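Local coordinates for protein sugar ABC transporter (Agrobacterium radiobacter, PDB 4RXT) that binds an arabinopyranose sugar and probably serves as the solute-binding component that delivers carbohydrate to an ABC transporter, at residues Val5-Ile10 / Leu33-Pro38; Val135-Asn140 / Gly196-Asn201. All coordinates share one frame; numbering follows the deposited sequence.

Contact 1: Val5-Ile10 / Leu33-Pro38; sequences VTIPII and LGVKVP
Val-5 to Pro-8 and Val-35 to Pro-38 pair through their backbones as they run into two neighbouring parallel strands, 9-11 and 39-41, at the edge of the first sheet of this periplasmic binding protein fold. Helix 17-33 joins the two, so the contact lies at the base of a beta-alpha-beta unit. Lys-36 uses both of its peptide groups: its N gives a hydrogen bond to Val-5 O (3.0 Å), and its O takes one from Ile-7 N (2.9 Å), almost straight at 172° at the hydrogen. This is the parallel-bridge pattern, centred on Thr-6. Pro-38 then breaks the pattern: it has no N-H to offer Ile-7 O, which is buried without a hydrogen-bond partner; the CA-H of Val-37 points at it, with that residue's methyls close by. Pro-38 O still accepts from Ile-9 N (3.1 Å), the first residue of strand 9-11.

The apolar flank faces helix 249-264. Val-35 swings CG1 opposite its own N (chi1 177°), which brings that methyl against Ile-7, 3.8 Å from Ile-7 CG1, the two side chains meeting at a slant; branched aliphatic residues suit this layer against Ala-260 and Leu-261. Farther along, Ile-9 CG2 rests on Val-37 CG1, and both residues also lean on Ala-26 of helix 17-33. On the other flank Thr-6 runs alongside the extended Lys-36 chain and stands at about a right angle to Pro-38, its CG2 3.6 Å from the ring's CD. Lys-36 CD comes 3.2 Å from Thr-6 OG1, while the residue as a whole remains exposed, as suits a lysine. Gly-34 leaves the helix with phi at 70°, a conformation less readily adopted by residues with a side chain. Its O accepts from a water that in turn accepts from Val-5 N, 2.9 Å from the water oxygen.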
loop_
_atom_site.group_PDB
_atom_site.type_symbol
_atom_site.label_atom_id
_atom_site.label_comp_id
_atom_site.label_asym_id
_atom_site.label_seq_id
_atom_site.Cartn_x
_atom_site.Cartn_y
_atom_site.Cartn_z
ATOM N N VAL A 5 -19.272 -22.187 -2.026
ATOM C CA VAL A 5 -18.591 -21.771 -0.825
ATOM C C VAL A 5 -18.530 -20.259 -0.732
ATOM O O VAL A 5 -18.731 -19.526 -1.715
ATOM C CB VAL A 5 -17.195 -22.427 -0.662
ATOM C CG1 VAL A 5 -17.320 -23.950 -0.650
ATOM C CG2 VAL A 5 -16.236 -21.927 -1.718
ATOM N N THR A 6 -18.359 -19.815 0.505
ATOM C CA THR A 6 -18.198 -18.413 0.854
ATOM C C THR A 6 -16.759 -18.143 1.285
ATOM O O THR A 6 -16.199 -18.824 2.151
ATOM C CB THR A 6 -19.181 -17.975 1.971
ATOM O OG1 THR A 6 -20.538 -18.225 1.550
ATOM C CG2 THR A 6 -19.001 -16.506 2.294
ATOM N N ILE A 7 -16.158 -17.144 0.651
ATOM C CA ILE A 7 -14.797 -16.671 0.967
ATOM C C ILE A 7 -14.836 -15.140 1.070
ATOM O O ILE A 7 -14.729 -14.443 0.064
ATOM C CB ILE A 7 -13.750 -17.169 -0.075
ATOM C CG1 ILE A 7 -13.793 -18.690 -0.159
ATOM C CG2 ILE A 7 -12.367 -16.663 0.326
ATOM C CD1 ILE A 7 -12.867 -19.302 -1.192
ATOM N N PRO A 8 -15.052 -14.620 2.289
ATOM C CA PRO A 8 -14.972 -13.195 2.504
ATOM C C PRO A 8 -13.578 -12.637 2.251
ATOM O O PRO A 8 -12.570 -13.323 2.465
ATOM C CB PRO A 8 -15.322 -13.014 3.981
ATOM C CG PRO A 8 -15.938 -14.295 4.399
ATOM C CD PRO A 8 -15.301 -15.325 3.546
ATOM N N ILE A 9 -13.554 -11.384 1.836
ATOM C CA ILE A 9 -12.322 -10.594 1.781
ATOM C C ILE A 9 -12.489 -9.396 2.715
ATOM O O ILE A 9 -13.525 -8.700 2.681
ATOM C CB ILE A 9 -11.955 -10.123 0.342
ATOM C CG1 ILE A 9 -10.577 -9.437 0.356
ATOM C CG2 ILE A 9 -13.081 -9.308 -0.329
ATOM C CD1 ILE A 9 -9.936 -9.372 -1.022
ATOM N N ILE A 10 -11.470 -9.198 3.547
ATOM C CA ILE A 10 -11.467 -8.145 4.548
ATOM C C ILE A 10 -10.320 -7.220 4.216
ATOM O O ILE A 10 -9.153 -7.582 4.322
ATOM C CB ILE A 10 -11.284 -8.707 5.987
ATOM C CG1 ILE A 10 -12.367 -9.743 6.289
ATOM C CG2 ILE A 10 -11.300 -7.568 7.019
ATOM C CD1 ILE A 10 -12.129 -10.534 7.553
ATOM N N LEU A 33 -15.176 -17.844 -10.722
ATOM C CA LEU A 33 -14.877 -19.136 -10.110
ATOM C C LEU A 33 -16.089 -19.764 -9.411
ATOM O O LEU A 33 -16.025 -20.891 -8.953
ATOM C CB LEU A 33 -13.743 -18.980 -9.080
ATOM C CG LEU A 33 -12.402 -18.438 -9.578
ATOM C CD1 LEU A 33 -11.424 -18.297 -8.419
ATOM C CD2 LEU A 33 -11.835 -19.333 -10.677
ATOM N N GLY A 34 -17.173 -19.003 -9.299
ATOM C CA GLY A 34 -18.366 -19.458 -8.594
ATOM C C GLY A 34 -18.201 -19.555 -7.089
ATOM O O GLY A 34 -18.495 -20.592 -6.481
ATOM N N VAL A 35 -17.778 -18.441 -6.510
ATOM C CA VAL A 35 -17.590 -18.305 -5.067
ATOM C C VAL A 35 -18.343 -17.045 -4.621
ATOM O O VAL A 35 -18.298 -16.020 -5.298
ATOM C CB VAL A 35 -16.089 -18.180 -4.710
ATOM C CG1 VAL A 35 -15.875 -17.958 -3.214
ATOM C CG2 VAL A 35 -15.338 -19.440 -5.122
ATOM N N LYS A 36 -19.051 -17.127 -3.511
ATOM C CA LYS A 36 -19.677 -15.948 -2.901
ATOM C C LYS A 36 -18.550 -15.202 -2.146
ATOM O O LYS A 36 -17.833 -15.783 -1.316
ATOM C CB LYS A 36 -20.780 -16.374 -1.904
ATOM C CG LYS A 36 -21.496 -15.264 -1.100
ATOM C CD LYS A 36 -22.056 -15.715 0.266
ATOM C CE LYS A 36 -22.690 -14.569 1.022
ATOM N NZ LYS A 36 -23.368 -14.991 2.299
ATOM N N VAL A 37 -18.351 -13.921 -2.464
ATOM C CA VAL A 37 -17.283 -13.111 -1.865
ATOM C C VAL A 37 -17.860 -11.853 -1.199
ATOM O O VAL A 37 -17.931 -10.772 -1.803
ATOM C CB VAL A 37 -16.198 -12.752 -2.908
ATOM C CG1 VAL A 37 -15.115 -11.907 -2.277
ATOM C CG2 VAL A 37 -15.590 -14.012 -3.531
ATOM N N PRO A 38 -18.254 -11.990 0.074
ATOM C CA PRO A 38 -18.596 -10.807 0.826
ATOM C C PRO A 38 -17.428 -9.858 0.917
ATOM O O PRO A 38 -16.310 -10.277 1.110
ATOM C CB PRO A 38 -18.964 -11.345 2.233
ATOM C CG PRO A 38 -19.225 -12.811 2.054
ATOM C CD PRO A 38 -18.421 -13.233 0.859
HETATM O O HOH W 1 -17.928 -22.732 -4.534
#

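Contact 2: Val135-Asn140 / Gly196-Asn201; sequences VVIITN and GVFASN. With ARA (alpha-L-arabinopyranose), chain B.
Ile-137 and Phe-198 lie side by side on one face of a parallel strand pair, pointing the same way. From Ile-137 CB, 4.0 Å from Phe-198 O, the chain passes to CG1, set opposite the backbone N (chi1 178°) and 3.7 Å from the same carbonyl; CD1 then reaches the ring obliquely at Phe-198 CD2 (3.6 Å). A long, branched aliphatic chain can lie along the ring in this way. That carbonyl also accepts from Ile-138 N (2.9 Å). Ser-200 CB sits over one face of the ring, toward its rim. On the opposite sheet face, Val-136 CG2 meets both methyls of Val-197.

At the C-terminal ends of the strands polar residues take over. One water links Thr-139 OG1 to Ser-200 OG; another joins Ser-200 OG to Asn-140 N and, weakly, to Asn-201 OD1. The same OD1 accepts from Met-204 N, so Asn-201, a residue of the sugar pocket, also caps helix 202-214.

Strand 133-139 lies between 165-172 and 194-199. Helix 177-190 packs against Val-136 and Val-197 on one face, with helix 202-214 against Ile-138; on the other, helix 145-161 brings Phe-154 to stack on Phe-198.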
loop_
_atom_site.group_PDB
_atom_site.type_symbol
_atom_site.label_atom_id
_atom_site.label_comp_id
_atom_site.label_asym_id
_atom_site.label_seq_id
_atom_site.Cartn_x
_atom_site.Cartn_y
_atom_site.Cartn_z
ATOM N N VAL A 135 15.711 15.616 2.939
ATOM C CA VAL A 135 14.520 14.886 2.535
ATOM C C VAL A 135 13.723 14.454 3.755
ATOM O O VAL A 135 14.239 14.415 4.881
ATOM C CB VAL A 135 14.872 13.672 1.646
ATOM C CG1 VAL A 135 15.644 14.169 0.429
ATOM C CG2 VAL A 135 15.604 12.544 2.398
ATOM N N VAL A 136 12.459 14.110 3.508
ATOM C CA VAL A 136 11.537 13.673 4.538
ATOM C C VAL A 136 10.753 12.443 4.087
ATOM O O VAL A 136 10.619 12.187 2.909
ATOM C CB VAL A 136 10.567 14.804 4.989
ATOM C CG1 VAL A 136 11.355 16.011 5.465
ATOM C CG2 VAL A 136 9.596 15.221 3.921
ATOM N N ILE A 137 10.295 11.665 5.060
ATOM C CA ILE A 137 9.392 10.585 4.836
ATOM C C ILE A 137 8.126 10.837 5.663
ATOM O O ILE A 137 8.168 11.254 6.812
ATOM C CB ILE A 137 10.023 9.183 5.116
ATOM C CG1 ILE A 137 9.004 8.068 4.918
ATOM C CG2 ILE A 137 10.642 9.117 6.493
ATOM C CD1 ILE A 137 9.567 6.658 4.940
ATOM N N ILE A 138 6.989 10.592 5.017
ATOM C CA ILE A 138 5.694 10.726 5.652
ATOM C C ILE A 138 4.907 9.430 5.423
ATOM O O ILE A 138 4.700 9.000 4.266
ATOM C CB ILE A 138 4.897 11.953 5.132
ATOM C CG1 ILE A 138 5.740 13.232 5.200
ATOM C CG2 ILE A 138 3.570 12.089 5.901
ATOM C CD1 ILE A 138 5.135 14.394 4.449
ATOM N N THR A 139 4.482 8.848 6.537
ATOM C CA THR A 139 3.829 7.545 6.649
ATOM C C THR A 139 2.402 7.717 7.182
ATOM O O THR A 139 2.160 8.454 8.129
ATOM C CB THR A 139 4.666 6.581 7.540
ATOM O OG1 THR A 139 5.968 6.460 6.969
ATOM C CG2 THR A 139 4.018 5.223 7.644
ATOM N N ASN A 140 1.470 7.040 6.530
ATOM C CA ASN A 140 0.014 7.207 6.752
ATOM C C ASN A 140 -0.391 7.064 8.219
ATOM O O ASN A 140 -1.124 7.804 8.742
ATOM C CB ASN A 140 -0.733 6.161 5.887
ATOM C CG ASN A 140 -2.225 6.364 5.801
ATOM O OD1 ASN A 140 -2.970 5.413 5.740
ATOM N ND2 ASN A 140 -2.626 7.546 5.760
ATOM N N GLY A 196 13.027 17.060 -1.088
ATOM C CA GLY A 196 12.487 15.761 -1.426
ATOM C C GLY A 196 11.616 15.143 -0.344
ATOM O O GLY A 196 11.862 15.338 0.854
ATOM N N VAL A 197 10.624 14.361 -0.757
ATOM C CA VAL A 197 9.681 13.727 0.128
ATOM C C VAL A 197 9.295 12.359 -0.401
ATOM O O VAL A 197 8.999 12.223 -1.609
ATOM C CB VAL A 197 8.352 14.538 0.227
ATOM C CG1 VAL A 197 7.407 13.931 1.260
ATOM C CG2 VAL A 197 8.605 16.021 0.484
ATOM N N PHE A 198 9.297 11.368 0.503
ATOM C CA PHE A 198 8.692 10.047 0.233
ATOM C C PHE A 198 7.378 9.939 0.996
ATOM O O PHE A 198 7.359 10.012 2.209
ATOM C CB PHE A 198 9.689 8.927 0.641
ATOM C CG PHE A 198 9.154 7.540 0.464
ATOM C CD1 PHE A 198 8.336 7.195 -0.603
ATOM C CD2 PHE A 198 9.492 6.554 1.375
ATOM C CE1 PHE A 198 7.861 5.907 -0.764
ATOM C CE2 PHE A 198 9.024 5.250 1.226
ATOM C CZ PHE A 198 8.213 4.916 0.158
ATOM N N ALA A 199 6.281 9.815 0.237
ATOM C CA ALA A 199 4.878 9.659 0.709
ATOM C C ALA A 199 4.468 8.222 0.417
ATOM O O ALA A 199 4.197 7.849 -0.710
ATOM C CB ALA A 199 3.955 10.640 -0.017
ATOM N N SER A 200 4.487 7.383 1.458
ATOM C CA SER A 200 4.655 5.950 1.207
ATOM C C SER A 200 3.387 5.109 0.963
ATOM O O SER A 200 3.455 3.884 0.978
ATOM C CB SER A 200 5.432 5.310 2.324
ATOM O OG SER A 200 4.684 5.431 3.512
ATOM N N ASN A 201 2.248 5.768 0.757
ATOM C CA ASN A 201 1.058 5.067 0.280
ATOM C C ASN A 201 0.153 6.043 -0.496
ATOM O O ASN A 201 0.442 7.228 -0.568
ATOM C CB ASN A 201 0.343 4.334 1.431
ATOM C CG ASN A 201 -0.582 5.237 2.243
ATOM O OD1 ASN A 201 -0.350 6.444 2.368
ATOM N ND2 ASN A 201 -1.633 4.665 2.779
HETATM C C1 ARA B . -1.417 0.942 -0.053
HETATM C C2 ARA B . -0.750 -0.052 0.917
HETATM C C3 ARA B . -1.739 -0.436 2.003
HETATM C C4 ARA B . -2.352 0.804 2.676
HETATM C C5 ARA B . -2.104 2.025 1.894
HETATM O O1 ARA B . -0.171 1.479 -0.482
HETATM O O2 ARA B . -0.347 -1.248 0.224
HETATM O O3 ARA B . -1.079 -1.331 2.914
HETATM O O4 ARA B . -1.698 1.157 3.898
HETATM O O5 ARA B . -2.322 1.902 0.478
HETATM O O HOH W 2 6.425 4.308 5.232
HETATM O O HOH W 3 2.097 5.869 4.005
#

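How the contacts relate
The two contacts come in series along the chain and belong to different sheets, their centres 35 Å apart and their nearest atoms about 14 Å apart, on opposite sides of the chain's centre. Both sheets share the order second, first, third, fourth, fifth expected of the two lobes of this fold, each with a further strand added at its edge. Contact 1 joins the run-ins to strands 9-11 and 39-41; contact 2 joins strands 133-139 and 194-199 and continues past their C-terminal ends. Contact 1 sits at the N-terminal ends of its strands, away from the sugar, with the Ile-9 side chain about 12 Å from it, whereas contact 2 supplies Asn-201 to the pocket that Lys-12, Glu-45 and Asp-93 help to complete.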